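PDB 5EDF: FrpC operon protein from Neisseria meningitidis, which binds the RTX protein FrpC and may take part in adhesion, though its precise role is not established. Local coordinates for residues Y178-G183 and Q201-Q206; E150-K155 and P160-H165; V19-Q24 and G33-Y38. All blocks are in the same frame, centred on the assembly; numbering follows the deposited sequence.

Along the chain, contact 3 comes first, then contact 2, then contact 1, each closed before the next opens. Contacts 1 and 2 are neighbours, their centres about 9 Å apart, because strands 161-167 and 178-186 lie side by side in one antiparallel sheet; H165 of contact 2 also reaches T180 of contact 1 through a hydrogen bond. Contact 3 lies about 27 Å from either, centre to centre, on the opposite side of the chain's centre, and joins the middle strand of a small mixed sheet to the loop that follows strand 26-31. The fold thus has one region where sheet, loop and C-terminal helix come together, and an N-terminal part, with its own small sheet, that packs against the far end of the large one.

Contact 1. Residues Y178-G183 and Q201-Q206; sequences YSTSVG and QQLTQQ
Q202 lies alongside Y178 and spans one face of its ring. The firm part of the contact is here: CB of Q202 stands 3.9 Å from the centroid of the Y178 ring and 14° off the ring normal, a CH-pi contact. With CG of Q202 anti to the backbone N (chi1 -170°) and the chain extended beyond it, CG passes over the CE2 and CZ side and the amide follows the ring toward the phenol oxygen, their planes 24° apart. The amide end is the solvent side: Q202 is exposed, and its OE1, 3.6 Å from OH of Y178, makes no hydrogen bond with it.

In the fold, an inner strand of the large antiparallel sheet, 178-186, here meets the loop that enters helix 205-224. T204 is the N-cap: its side chain caps a backbone N just beyond Q206, while OE1 of E207 accepts a bond from the T204 backbone N.

CD1 of L203 comes within 4.3 Å of OG1 of T180, whose polar partner is ND1 of H165; NE2 of that imidazole bonds to L203 N. Q201, also exposed, points its CB away and meets Y178 through its backbone O; its NE2 bonds to E199.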
ATOM      1  N   TYR A 178       0.534   0.716 -16.904  1.00 22.26           N
ATOM      2  CA  TYR A 178       0.026  -0.262 -15.943  1.00 21.07           C
ATOM      3  C   TYR A 178      -0.197   0.392 -14.597  1.00 17.17           C
ATOM      4  O   TYR A 178       0.523   1.312 -14.216  1.00 19.49           O
ATOM      5  CB  TYR A 178       0.973  -1.469 -15.806  1.00 22.01           C
ATOM      6  CG  TYR A 178       0.801  -2.438 -16.949  1.00 22.91           C
ATOM      7  CD1 TYR A 178       1.335  -2.164 -18.192  1.00 27.64           C
ATOM      8  CD2 TYR A 178       0.046  -3.596 -16.792  1.00 25.18           C
ATOM      9  CE1 TYR A 178       1.150  -3.059 -19.255  1.00 24.30           C
ATOM     10  CE2 TYR A 178      -0.142  -4.482 -17.835  1.00 28.45           C
ATOM     11  CZ  TYR A 178       0.416  -4.202 -19.046  1.00 26.89           C
ATOM     12  OH  TYR A 178       0.228  -5.068 -20.128  1.00 35.35           O
ATOM     13  N   SER A 179      -1.213  -0.082 -13.897  1.00 17.24           N
ATOM     14  CA  SER A 179      -1.435   0.287 -12.502  1.00 16.16           C
ATOM     15  C   SER A 179      -1.816  -0.938 -11.683  1.00 14.27           C
ATOM     16  O   SER A 179      -2.167  -1.994 -12.232  1.00 14.52           O
ATOM     17  CB  SER A 179      -2.512   1.339 -12.410  1.00 19.00           C
ATOM     18  OG  SER A 179      -3.729   0.861 -12.866  1.00 21.81           O
ATOM     19  N   THR A 180      -1.788  -0.789 -10.364  1.00 13.00           N
ATOM     20  CA  THR A 180      -1.902  -1.889  -9.430  1.00 11.03           C
ATOM     21  C   THR A 180      -2.822  -1.524  -8.284  1.00 10.40           C
ATOM     22  O   THR A 180      -2.780  -0.409  -7.750  1.00 11.34           O
ATOM     23  CB  THR A 180      -0.542  -2.232  -8.847  1.00 11.70           C
ATOM     24  OG1 THR A 180       0.383  -2.500  -9.904  1.00 14.37           O
ATOM     25  CG2 THR A 180      -0.611  -3.444  -7.939  1.00 13.10           C
ATOM     26  N   SER A 181      -3.658  -2.473  -7.882  1.00 11.28           N
ATOM     27  CA  SER A 181      -4.433  -2.352  -6.643  1.00 11.43           C
ATOM     28  C   SER A 181      -4.114  -3.559  -5.765  1.00 11.01           C
ATOM     29  O   SER A 181      -3.894  -4.674  -6.275  1.00 11.63           O
ATOM     30  CB  SER A 181      -5.924  -2.308  -6.918  1.00 13.58           C
ATOM     31  OG  SER A 181      -6.420  -3.544  -7.375  1.00 15.66           O
ATOM     32  N   VAL A 182      -4.127  -3.369  -4.454  1.00 10.00           N
ATOM     33  CA  VAL A 182      -3.973  -4.458  -3.522  1.00  9.81           C
ATOM     34  C   VAL A 182      -5.037  -4.325  -2.438  1.00  9.56           C
ATOM     35  O   VAL A 182      -5.159  -3.274  -1.771  1.00 10.55           O
ATOM     36  CB  VAL A 182      -2.600  -4.473  -2.860  1.00 10.35           C
ATOM     37  CG1 VAL A 182      -2.503  -5.658  -1.916  1.00 11.81           C
ATOM     38  CG2 VAL A 182      -1.486  -4.517  -3.918  1.00 10.82           C
ATOM     39  N   GLY A 183      -5.803  -5.388  -2.240  1.00  9.53           N
ATOM     40  CA  GLY A 183      -6.634  -5.572  -1.061  1.00 10.95           C
ATOM     41  C   GLY A 183      -6.103  -6.680  -0.223  1.00 10.54           C
ATOM     42  O   GLY A 183      -5.792  -7.725  -0.774  1.00 12.63           O
ATOM     43  N   GLN A 201       5.288   1.167 -16.342  1.00 22.00           N
ATOM     44  CA  GLN A 201       5.752  -0.091 -16.938  1.00 22.69           C
ATOM     45  C   GLN A 201       5.075  -1.311 -16.295  1.00 20.61           C
ATOM     46  O   GLN A 201       4.719  -1.294 -15.107  1.00 19.32           O
ATOM     47  CB  GLN A 201       7.289  -0.203 -16.852  1.00 24.49           C
ATOM     48  CG  GLN A 201       7.861  -0.572 -15.459  1.00 22.12           C
ATOM     49  CD  GLN A 201       8.033   0.609 -14.527  1.00 21.73           C
ATOM     50  OE1 GLN A 201       7.603   1.740 -14.821  1.00 23.90           O
ATOM     51  NE2 GLN A 201       8.664   0.350 -13.397  1.00 21.54           N
ATOM     52  N   GLN A 202       4.851  -2.361 -17.061  1.00 18.89           N
ATOM     53  CA  GLN A 202       4.391  -3.624 -16.498  1.00 17.80           C
ATOM     54  C   GLN A 202       5.389  -4.122 -15.449  1.00 18.99           C
ATOM     55  O   GLN A 202       6.594  -4.077 -15.642  1.00 22.74           O
ATOM     56  CB  GLN A 202       4.187  -4.658 -17.602  1.00 21.11           C
ATOM     57  CG  GLN A 202       3.495  -5.933 -17.167  1.00 19.23           C
ATOM     58  CD  GLN A 202       3.331  -6.952 -18.291  1.00 26.46           C
ATOM     59  OE1 GLN A 202       3.406  -6.618 -19.460  1.00 32.85           O
ATOM     60  NE2 GLN A 202       3.073  -8.191 -17.911  1.00 35.34           N
ATOM     61  N   LEU A 203       4.865  -4.600 -14.327  1.00 16.61           N
ATOM     62  CA  LEU A 203       5.648  -5.052 -13.224  1.00 16.55           C
ATOM     63  C   LEU A 203       5.529  -6.564 -13.136  1.00 17.46           C
ATOM     64  O   LEU A 203       4.505  -7.149 -13.493  1.00 18.32           O
ATOM     65  CB  LEU A 203       5.138  -4.387 -11.923  1.00 15.39           C
ATOM     66  CG  LEU A 203       5.222  -2.865 -11.917  1.00 16.19           C
ATOM     67  CD1 LEU A 203       4.578  -2.291 -10.623  1.00 16.59           C
ATOM     68  CD2 LEU A 203       6.669  -2.369 -12.061  1.00 20.12           C
ATOM     69  N   THR A 204       6.564  -7.207 -12.641  1.00 18.04           N
ATOM     70  CA  THR A 204       6.558  -8.644 -12.517  1.00 17.17           C
ATOM     71  C   THR A 204       5.856  -9.070 -11.251  1.00 15.95           C
ATOM     72  O   THR A 204       5.658  -8.272 -10.321  1.00 14.79           O
ATOM     73  CB  THR A 204       7.975  -9.225 -12.469  1.00 19.21           C
ATOM     74  OG1 THR A 204       8.601  -8.832 -11.242  1.00 21.61           O
ATOM     75  CG2 THR A 204       8.842  -8.746 -13.647  1.00 20.36           C
ATOM     76  N   GLN A 205       5.490 -10.338 -11.171  1.00 17.31           N
ATOM     77  CA  GLN A 205       4.921 -10.886  -9.971  1.00 15.06           C
ATOM     78  C   GLN A 205       5.871 -10.705  -8.788  1.00 16.55           C
ATOM     79  O   GLN A 205       5.429 -10.455  -7.660  1.00 15.02           O
ATOM     80  CB  GLN A 205       4.545 -12.351 -10.130  1.00 17.51           C
ATOM     81  CG  GLN A 205       3.803 -12.892  -8.933  1.00 17.51           C
ATOM     82  CD  GLN A 205       3.412 -14.359  -9.045  1.00 17.24           C
ATOM     83  OE1 GLN A 205       3.835 -15.071  -9.962  1.00 18.06           O
ATOM     84  NE2 GLN A 205       2.654 -14.848  -8.063  1.00 17.00           N
ATOM     85  N   GLN A 206       7.168 -10.843  -9.051  1.00 15.57           N
ATOM     86  CA  GLN A 206       8.155 -10.710  -7.993  1.00 16.74           C
ATOM     87  C   GLN A 206       8.169  -9.295  -7.428  1.00 16.03           C
ATOM     88  O   GLN A 206       8.279  -9.101  -6.212  1.00 16.84           O
ATOM     89  CB  GLN A 206       9.546 -11.137  -8.463  1.00 20.64           C
ATOM     90  CG  GLN A 206       9.682 -12.633  -8.787  1.00 23.54           C
ATOM     91  CD  GLN A 206       9.336 -13.010 -10.227  1.00 23.01           C
ATOM     92  OE1 GLN A 206       8.740 -12.234 -10.987  1.00 25.93           O
ATOM     93  NE2 GLN A 206       9.708 -14.224 -10.602  1.00 27.44           N
TER

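Contact 2. Residues E150-K155 and P160-H165; sequences EFYYIK and PAIITH
Y152 and T164 lie side by side and point the same way, with the threonine against the CD1 and CE1 flank of the tyrosine ring. T164 CG2 is 4.1 Å from the centroid of the Y152 ring and 30° off its normal, an off-centre CH-pi contact, while T164 OG1 approaches CD1 of Y152 obliquely at 3.5 Å. The T164 torsion (chi1 -50°) sets CG2 anti to the backbone N and OG1 beside it, which brings both branches to that flank. On the same face, I154 and I162 run alongside each other; I162 is disordered between two conformers, so the touch of their CD1 atoms is tentative. I162 also helps line a pocket holding an azide ion, probably from the crystallisation liquor, with L110, S111 and M114.

The other face carries F151 with H165, Y153 with I163 and K155 with A161. F151 and H165 start close, CB to CB 4.3 Å, but then part: CG of F151 lies beside its backbone N, whereas that of H165 is anti to its own (chi1 -172°), carrying the imidazole toward strand 178-186 and T180. H165 O stays at the edge of the F151 ring. Next along, Y153 and I163 meet CB to CB at 4.2 Å.

Between the two faces, six backbone hydrogen bonds join the strands, in reciprocal pairs at F151-H165, Y153-I163 and K155-A161. This antiparallel ladder, closed by a four-residue connection, makes a beta hairpin within the larger sheet, with helix 205-224 on the face of Y153, A161 and H165.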
ATOM      1  N   GLU A 150      -5.082  -7.897 -17.981  1.00 15.65           N
ATOM      2  CA  GLU A 150      -5.086  -7.752 -16.521  1.00 13.89           C
ATOM      3  C   GLU A 150      -4.558  -9.025 -15.905  1.00 13.73           C
ATOM      4  O   GLU A 150      -4.690 -10.122 -16.484  1.00 16.84           O
ATOM      5  CB  GLU A 150      -6.477  -7.406 -16.008  1.00 15.40           C
ATOM      6  CG  GLU A 150      -7.170  -6.432 -16.967  1.00 21.59           C
ATOM      7  CD  GLU A 150      -8.229  -5.559 -16.350  1.00 22.60           C
ATOM      8  OE1 GLU A 150      -8.944  -6.038 -15.449  1.00 23.29           O
ATOM      9  OE2 GLU A 150      -8.349  -4.395 -16.808  1.00 23.46           O
ATOM     10  N   PHE A 151      -3.889  -8.883 -14.785  1.00 13.85           N
ATOM     11  CA  PHE A 151      -3.324  -9.973 -14.008  1.00 13.18           C
ATOM     12  C   PHE A 151      -3.848  -9.925 -12.583  1.00 13.89           C
ATOM     13  O   PHE A 151      -4.057  -8.825 -12.022  1.00 13.90           O
ATOM     14  CB  PHE A 151      -1.804  -9.821 -13.917  1.00 14.03           C
ATOM     15  CG  PHE A 151      -1.103  -9.900 -15.213  1.00 17.62           C
ATOM     16  CD1 PHE A 151      -0.682 -11.131 -15.688  1.00 21.92           C
ATOM     17  CD2 PHE A 151      -0.878  -8.782 -15.972  1.00 19.48           C
ATOM     18  CE1 PHE A 151      -0.021 -11.250 -16.901  1.00 26.66           C
ATOM     19  CE2 PHE A 151      -0.215  -8.879 -17.211  1.00 24.36           C
ATOM     20  CZ  PHE A 151       0.222 -10.126 -17.667  1.00 24.55           C
ATOM     21  N   TYR A 152      -4.040 -11.078 -11.969  1.00 12.02           N
ATOM     22  CA  TYR A 152      -4.408 -11.224 -10.586  1.00 11.67           C
ATOM     23  C   TYR A 152      -3.449 -12.150  -9.919  1.00 14.22           C
ATOM     24  O   TYR A 152      -3.113 -13.188 -10.499  1.00 14.43           O
ATOM     25  CB  TYR A 152      -5.827 -11.801 -10.436  1.00 12.86           C
ATOM     26  CG  TYR A 152      -6.926 -10.972 -11.042  1.00 11.78           C
ATOM     27  CD1 TYR A 152      -7.677 -10.089 -10.283  1.00 12.96           C
ATOM     28  CD2 TYR A 152      -7.212 -11.055 -12.408  1.00 12.99           C
ATOM     29  CE1 TYR A 152      -8.689  -9.336 -10.862  1.00 14.41           C
ATOM     30  CE2 TYR A 152      -8.219 -10.294 -12.987  1.00 13.84           C
ATOM     31  CZ  TYR A 152      -8.962  -9.439 -12.215  1.00 13.23           C
ATOM     32  OH  TYR A 152      -9.975  -8.722 -12.767  1.00 14.83           O
ATOM     33  N   TYR A 153      -3.033 -11.825  -8.713  1.00 12.26           N
ATOM     34  CA  TYR A 153      -2.266 -12.678  -7.838  1.00 13.00           C
ATOM     35  C   TYR A 153      -3.005 -12.771  -6.518  1.00 12.65           C
ATOM     36  O   TYR A 153      -3.162 -11.763  -5.826  1.00 13.24           O
ATOM     37  CB  TYR A 153      -0.842 -12.180  -7.690  1.00 13.12           C
ATOM     38  CG  TYR A 153      -0.174 -11.920  -9.031  1.00 12.76           C
ATOM     39  CD1 TYR A 153       0.293 -12.960  -9.799  1.00 12.84           C
ATOM     40  CD2 TYR A 153      -0.020 -10.641  -9.526  1.00 15.75           C
ATOM     41  CE1 TYR A 153       0.879 -12.732 -11.057  1.00 15.42           C
ATOM     42  CE2 TYR A 153       0.562 -10.407 -10.751  1.00 17.73           C
ATOM     43  CZ  TYR A 153       1.020 -11.459 -11.510  1.00 16.69           C
ATOM     44  OH  TYR A 153       1.634 -11.220 -12.726  1.00 18.04           O
ATOM     45  N   ILE A 154      -3.435 -13.959  -6.132  1.00 13.47           N
ATOM     46  CA  ILE A 154      -4.306 -14.173  -4.990  1.00 13.30           C
ATOM     47  C   ILE A 154      -3.629 -15.080  -3.978  1.00 14.89           C
ATOM     48  O   ILE A 154      -3.254 -16.199  -4.298  1.00 16.77           O
ATOM     49  CB  ILE A 154      -5.660 -14.794  -5.418  1.00 14.54           C
ATOM     50  CG1 ILE A 154      -6.345 -13.881  -6.418  1.00 15.58           C
ATOM     51  CG2 ILE A 154      -6.532 -15.064  -4.204  1.00 16.13           C
ATOM     52  CD1 ILE A 154      -7.672 -14.368  -6.925  1.00 16.83           C
ATOM     53  N   LYS A 155      -3.514 -14.616  -2.742  1.00 14.95           N
ATOM     54  CA  LYS A 155      -2.979 -15.368  -1.605  1.00 19.43           C
ATOM     55  C   LYS A 155      -4.128 -15.703  -0.663  1.00 15.77           C
ATOM     56  O   LYS A 155      -4.943 -14.857  -0.412  1.00 16.87           O
ATOM     57  CB  LYS A 155      -1.955 -14.440  -0.894  1.00 25.66           C
ATOM     58  CG  LYS A 155      -1.287 -14.898   0.411  1.00 30.55           C
ATOM     59  CD  LYS A 155      -0.434 -13.722   0.945  1.00 30.25           C
ATOM     60  CE  LYS A 155       0.491 -14.092   2.058  1.00 37.95           C
ATOM     61  NZ  LYS A 155      -0.144 -13.740   3.304  1.00 25.27           N
ATOM     62  N   PRO A 160      -4.962 -13.150   3.795  1.00 15.82           N
ATOM     63  CA  PRO A 160      -5.155 -13.216   2.370  1.00 14.22           C
ATOM     64  C   PRO A 160      -4.910 -11.860   1.668  1.00 13.48           C
ATOM     65  O   PRO A 160      -4.906 -10.793   2.294  1.00 14.28           O
ATOM     66  CB  PRO A 160      -6.621 -13.612   2.226  1.00 17.59           C
ATOM     67  CG  PRO A 160      -7.241 -13.147   3.423  1.00 20.31           C
ATOM     68  CD  PRO A 160      -6.215 -13.410   4.511  1.00 19.74           C
ATOM     69  N   ALA A 161      -4.721 -11.896   0.360  1.00 12.99           N
ATOM     70  CA  ALA A 161      -4.468 -10.695  -0.410  1.00 12.22           C
ATOM     71  C   ALA A 161      -4.883 -10.930  -1.837  1.00 11.28           C
ATOM     72  O   ALA A 161      -4.770 -12.064  -2.352  1.00 13.37           O
ATOM     73  CB  ALA A 161      -2.981 -10.327  -0.373  1.00 12.95           C
ATOM     74  N   ILE A 162      -5.326  -9.878  -2.517  1.00 11.17           N
ATOM     75  CA  ILE A 162      -5.553  -9.914  -3.942  0.50 11.27           C
ATOM     76  C   ILE A 162      -4.858  -8.711  -4.574  1.00 11.00           C
ATOM     77  O   ILE A 162      -5.137  -7.546  -4.213  1.00 10.17           O
ATOM     78  CB  ILE A 162      -7.055 -10.010  -4.330  0.50 12.98           C
ATOM     79  CG1 ILE A 162      -7.225  -9.894  -5.851  0.50 15.41           C
ATOM     80  CG2 ILE A 162      -7.862  -8.957  -3.610  0.50 10.02           C
ATOM     81  CD1 ILE A 162      -8.517 -10.506  -6.405  0.50 16.08           C
ATOM     82  N   ILE A 163      -3.919  -8.988  -5.491  1.00 10.80           N
ATOM     83  CA  ILE A 163      -3.139  -7.995  -6.191  1.00 10.11           C
ATOM     84  C   ILE A 163      -3.635  -8.015  -7.639  1.00 10.98           C
ATOM     85  O   ILE A 163      -3.678  -9.060  -8.282  1.00 11.72           O
ATOM     86  CB  ILE A 163      -1.649  -8.346  -6.174  1.00 11.52           C
ATOM     87  CG1 ILE A 163      -1.112  -8.474  -4.754  1.00 11.92           C
ATOM     88  CG2 ILE A 163      -0.866  -7.286  -7.021  1.00 12.27           C
ATOM     89  CD1 ILE A 163       0.373  -8.982  -4.662  1.00 13.36           C
ATOM     90  N   THR A 164      -4.076  -6.864  -8.154  1.00 10.19           N
ATOM     91  CA  THR A 164      -4.576  -6.744  -9.541  1.00 11.17           C
ATOM     92  C   THR A 164      -3.718  -5.750 -10.282  1.00 11.95           C
ATOM     93  O   THR A 164      -3.490  -4.647  -9.826  1.00 13.82           O
ATOM     94  CB  THR A 164      -6.031  -6.295  -9.580  1.00 11.13           C
ATOM     95  OG1 THR A 164      -6.827  -7.090  -8.704  1.00 13.46           O
ATOM     96  CG2 THR A 164      -6.619  -6.379 -11.006  1.00 14.41           C
ATOM     97  N   HIS A 165      -3.175  -6.159 -11.412  1.00 12.66           N
ATOM     98  CA  HIS A 165      -2.237  -5.333 -12.201  1.00 11.84           C
ATOM     99  C   HIS A 165      -2.776  -5.266 -13.610  1.00 13.26           C
ATOM    100  O   HIS A 165      -3.001  -6.308 -14.222  1.00 14.96           O
ATOM    101  CB  HIS A 165      -0.863  -6.015 -12.166  1.00 12.97           C
ATOM    102  CG  HIS A 165       0.257  -5.217 -12.759  1.00 13.83           C
ATOM    103  ND1 HIS A 165       0.641  -3.981 -12.272  1.00 12.96           N
ATOM    104  CD2 HIS A 165       1.110  -5.501 -13.772  1.00 16.15           C
ATOM    105  CE1 HIS A 165       1.662  -3.533 -12.983  1.00 15.49           C
ATOM    106  NE2 HIS A 165       1.998  -4.456 -13.871  1.00 16.35           N
TER

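Contact 3. Residues V19-Q24 and G33-Y38; sequences VTFDFQ and GYLARY
L35 meets V19 and F21 chiefly through CD1, with CD2 a little farther from the F21 ring, and the contact between the segments is wholly apolar. The CD1 methyl is 3.9 Å from CG2 of V19 and almost as near to its CB, the two side chains meeting at a slant. F21 comes from the opposite direction: its CE2 lies 4.0 Å from CD1 of L35, with CZ scarcely farther. CD1 therefore touches both V19 and F21 at once. With chi1 at 178°, V19 holds CG1 anti to the backbone N and leaves CG2 as the branch facing L35.

The aromatic part has a definite geometry. CD1 of L35 sits at the edge of the F21 ring, near its plane, and not over a face, so this is no CH-pi contact. Y56 and I61 also touch the F21 side chain, and a bound pentaethylene glycol, probably from the crystallisation liquor, lies about 4 Å from it.

V19 and F21, two apart on strand 18-23, face the same way, toward the loop that follows strand 26-31. Their strand is the middle one of a small mixed sheet, flanked by 26-31 and 56-57, and T20 and D22 belong to its other face.

Hydrogen bonding shapes the loop partner. A type I beta turn runs from L35 to Y38, closed by the backbone bond from Y38 N to L35 O at 2.8 Å; L35 O also lies in the plane of the Y38 ring, at its edge. Farther out, Y38 OH bonds to E62 N.

An ionic link ties the same turn to the large sheet, since R37 forms a salt bridge with D100.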
ATOM      1  N   VAL A  19       3.650   7.441  17.119  1.00 13.57           N
ATOM      2  CA  VAL A  19       2.319   7.869  17.514  1.00 12.91           C
ATOM      3  C   VAL A  19       1.466   6.613  17.773  1.00 13.23           C
ATOM      4  O   VAL A  19       1.456   5.690  16.944  1.00 13.95           O
ATOM      5  CB  VAL A  19       1.663   8.801  16.491  1.00 12.08           C
ATOM      6  CG1 VAL A  19       0.220   9.213  16.921  1.00 14.86           C
ATOM      7  CG2 VAL A  19       2.549  10.031  16.256  1.00 13.91           C
ATOM      8  N   THR A  20       0.710   6.620  18.863  1.00 13.65           N
ATOM      9  CA  THR A  20      -0.160   5.536  19.237  1.00 12.41           C
ATOM     10  C   THR A  20      -1.608   5.808  18.817  1.00 15.14           C
ATOM     11  O   THR A  20      -2.173   6.878  19.087  1.00 17.50           O
ATOM     12  CB  THR A  20      -0.076   5.259  20.719  1.00 15.55           C
ATOM     13  OG1 THR A  20       1.282   4.946  21.064  1.00 18.06           O
ATOM     14  CG2 THR A  20      -1.014   4.122  21.127  1.00 17.08           C
ATOM     15  N   PHE A  21      -2.190   4.825  18.126  1.00 14.66           N
ATOM     16  CA  PHE A  21      -3.546   4.855  17.614  1.00 14.49           C
ATOM     17  C   PHE A  21      -4.335   3.731  18.262  1.00 15.70           C
ATOM     18  O   PHE A  21      -3.773   2.762  18.687  1.00 15.92           O
ATOM     19  CB  PHE A  21      -3.526   4.646  16.124  1.00 13.25           C
ATOM     20  CG  PHE A  21      -2.877   5.769  15.362  1.00 13.00           C
ATOM     21  CD1 PHE A  21      -3.616   6.852  14.931  1.00 17.32           C
ATOM     22  CD2 PHE A  21      -1.522   5.736  15.069  1.00 14.12           C
ATOM     23  CE1 PHE A  21      -3.035   7.894  14.208  1.00 18.27           C
ATOM     24  CE2 PHE A  21      -0.945   6.751  14.330  1.00 16.27           C
ATOM     25  CZ  PHE A  21      -1.699   7.840  13.923  1.00 15.84           C
ATOM     26  N   ASP A  22      -5.646   3.924  18.349  1.00 15.91           N
ATOM     27  CA  ASP A  22      -6.540   2.941  18.943  1.00 16.64           C
ATOM     28  C   ASP A  22      -7.740   2.715  18.048  1.00 16.86           C
ATOM     29  O   ASP A  22      -8.427   3.662  17.710  1.00 16.74           O
ATOM     30  CB  ASP A  22      -7.018   3.376  20.343  1.00 19.26           C
ATOM     31  CG  ASP A  22      -7.929   2.382  20.959  1.00 25.57           C
ATOM     32  OD1 ASP A  22      -7.426   1.365  21.479  1.00 30.21           O
ATOM     33  OD2 ASP A  22      -9.148   2.607  20.894  1.00 29.95           O
ATOM     34  N   PHE A  23      -7.918   1.468  17.608  1.00 15.02           N
ATOM     35  CA  PHE A  23      -9.100   1.033  16.883  1.00 16.46           C
ATOM     36  C   PHE A  23     -10.011   0.274  17.835  1.00 16.68           C
ATOM     37  O   PHE A  23      -9.811  -0.908  18.043  1.00 15.94           O
ATOM     38  CB  PHE A  23      -8.733   0.055  15.754  1.00 16.75           C
ATOM     39  CG  PHE A  23      -7.869   0.621  14.646  1.00 15.58           C
ATOM     40  CD1 PHE A  23      -8.437   1.185  13.495  1.00 15.88           C
ATOM     41  CD2 PHE A  23      -6.512   0.416  14.673  1.00 18.70           C
ATOM     42  CE1 PHE A  23      -7.621   1.622  12.441  1.00 16.19           C
ATOM     43  CE2 PHE A  23      -5.694   0.840  13.600  1.00 20.53           C
ATOM     44  CZ  PHE A  23      -6.284   1.432  12.496  1.00 18.02           C
ATOM     45  N   GLN A  24     -10.964   0.979  18.420  1.00 17.58           N
ATOM     46  CA  GLN A  24     -11.889   0.374  19.381  1.00 18.23           C
ATOM     47  C   GLN A  24     -11.187  -0.584  20.340  1.00 17.36           C
ATOM     48  O   GLN A  24     -11.654  -1.709  20.556  1.00 21.38           O
ATOM     49  CB  GLN A  24     -13.056  -0.303  18.666  1.00 21.11           C
ATOM     50  CG  GLN A  24     -13.750   0.563  17.636  1.00 29.90           C
ATOM     51  CD  GLN A  24     -14.610   1.665  18.227  1.00 37.87           C
ATOM     52  OE1 GLN A  24     -14.989   1.631  19.403  1.00 37.55           O
ATOM     53  NE2 GLN A  24     -14.924   2.657  17.402  1.00 44.35           N
ATOM     54  N   GLY A  33       7.554   8.893  10.957  1.00 11.53           N
ATOM     55  CA  GLY A  33       7.907   9.149   9.587  1.00 11.62           C
ATOM     56  C   GLY A  33       7.032   8.506   8.538  1.00 10.19           C
ATOM     57  O   GLY A  33       7.096   8.883   7.378  1.00 11.52           O
ATOM     58  N   TYR A  34       6.169   7.569   8.947  1.00 11.41           N
ATOM     59  CA  TYR A  34       5.174   6.986   8.042  1.00 10.08           C
ATOM     60  C   TYR A  34       3.890   7.797   7.975  1.00  9.00           C
ATOM     61  O   TYR A  34       2.960   7.387   7.314  1.00 10.17           O
ATOM     62  CB  TYR A  34       4.843   5.561   8.517  1.00 11.77           C
ATOM     63  CG  TYR A  34       5.988   4.595   8.331  1.00 10.53           C
ATOM     64  CD1 TYR A  34       6.384   4.160   7.063  1.00 12.91           C
ATOM     65  CD2 TYR A  34       6.709   4.134   9.418  1.00 12.49           C
ATOM     66  CE1 TYR A  34       7.453   3.280   6.908  1.00 12.38           C
ATOM     67  CE2 TYR A  34       7.743   3.249   9.251  1.00 12.41           C
ATOM     68  CZ  TYR A  34       8.115   2.822   8.001  1.00 12.50           C
ATOM     69  OH  TYR A  34       9.186   1.951   7.834  1.00 14.42           O
ATOM     70  N   LEU A  35       3.857   8.944   8.650  1.00 10.56           N
ATOM     71  CA  LEU A  35       2.644   9.763   8.800  1.00 10.10           C
ATOM     72  C   LEU A  35       2.739  11.131   8.139  1.00 10.71           C
ATOM     73  O   LEU A  35       2.236  12.127   8.681  1.00 11.52           O
ATOM     74  CB  LEU A  35       2.271   9.894  10.282  1.00 12.34           C
ATOM     75  CG  LEU A  35       2.076   8.562  11.036  1.00 11.80           C
ATOM     76  CD1 LEU A  35       2.031   8.826  12.544  1.00 13.66           C
ATOM     77  CD2 LEU A  35       0.863   7.798  10.541  1.00 12.99           C
ATOM     78  N   ALA A  36       3.323  11.186   6.953  1.00 11.05           N
ATOM     79  CA  ALA A  36       3.561  12.453   6.283  1.00 11.21           C
ATOM     80  C   ALA A  36       2.302  13.283   6.035  1.00 13.24           C
ATOM     81  O   ALA A  36       2.371  14.531   5.959  1.00 14.22           O
ATOM     82  CB  ALA A  36       4.346  12.255   4.968  1.00 12.73           C
ATOM     83  N   ARG A  37       1.143  12.643   5.879  1.00 12.66           N
ATOM     84  CA  ARG A  37      -0.087  13.441   5.704  1.00 12.51           C
ATOM     85  C   ARG A  37      -0.558  14.152   6.987  1.00 13.94           C
ATOM     86  O   ARG A  37      -1.369  15.094   6.929  1.00 16.04           O
ATOM     87  CB  ARG A  37      -1.239  12.608   5.166  1.00 12.65           C
ATOM     88  CG  ARG A  37      -1.046  12.162   3.759  1.00 13.59           C
ATOM     89  CD  ARG A  37      -2.174  11.281   3.271  1.00 15.22           C
ATOM     90  NE  ARG A  37      -2.124  10.991   1.854  1.00 15.21           N
ATOM     91  CZ  ARG A  37      -2.652  11.736   0.891  1.00 16.83           C
ATOM     92  NH1 ARG A  37      -3.292  12.872   1.185  1.00 21.17           N
ATOM     93  NH2 ARG A  37      -2.572  11.339  -0.353  1.00 18.66           N
ATOM     94  N   TYR A  38      -0.005  13.737   8.106  1.00 12.94           N
ATOM     95  CA  TYR A  38      -0.406  14.253   9.422  1.00 12.95           C
ATOM     96  C   TYR A  38       0.621  15.249   9.903  1.00 14.16           C
ATOM     97  O   TYR A  38       1.208  15.112  10.972  1.00 13.84           O
ATOM     98  CB  TYR A  38      -0.562  13.087  10.398  1.00 12.63           C
ATOM     99  CG  TYR A  38      -1.527  11.998  10.024  1.00 14.85           C
ATOM    100  CD1 TYR A  38      -2.734  11.868  10.646  1.00 16.68           C
ATOM    101  CD2 TYR A  38      -1.175  11.006   9.137  1.00 13.50           C
ATOM    102  CE1 TYR A  38      -3.604  10.806  10.375  1.00 17.03           C
ATOM    103  CE2 TYR A  38      -2.029   9.955   8.866  1.00 14.63           C
ATOM    104  CZ  TYR A  38      -3.221   9.851   9.486  1.00 16.32           C
ATOM    105  OH  TYR A  38      -4.077   8.814   9.204  1.00 17.96           O
TER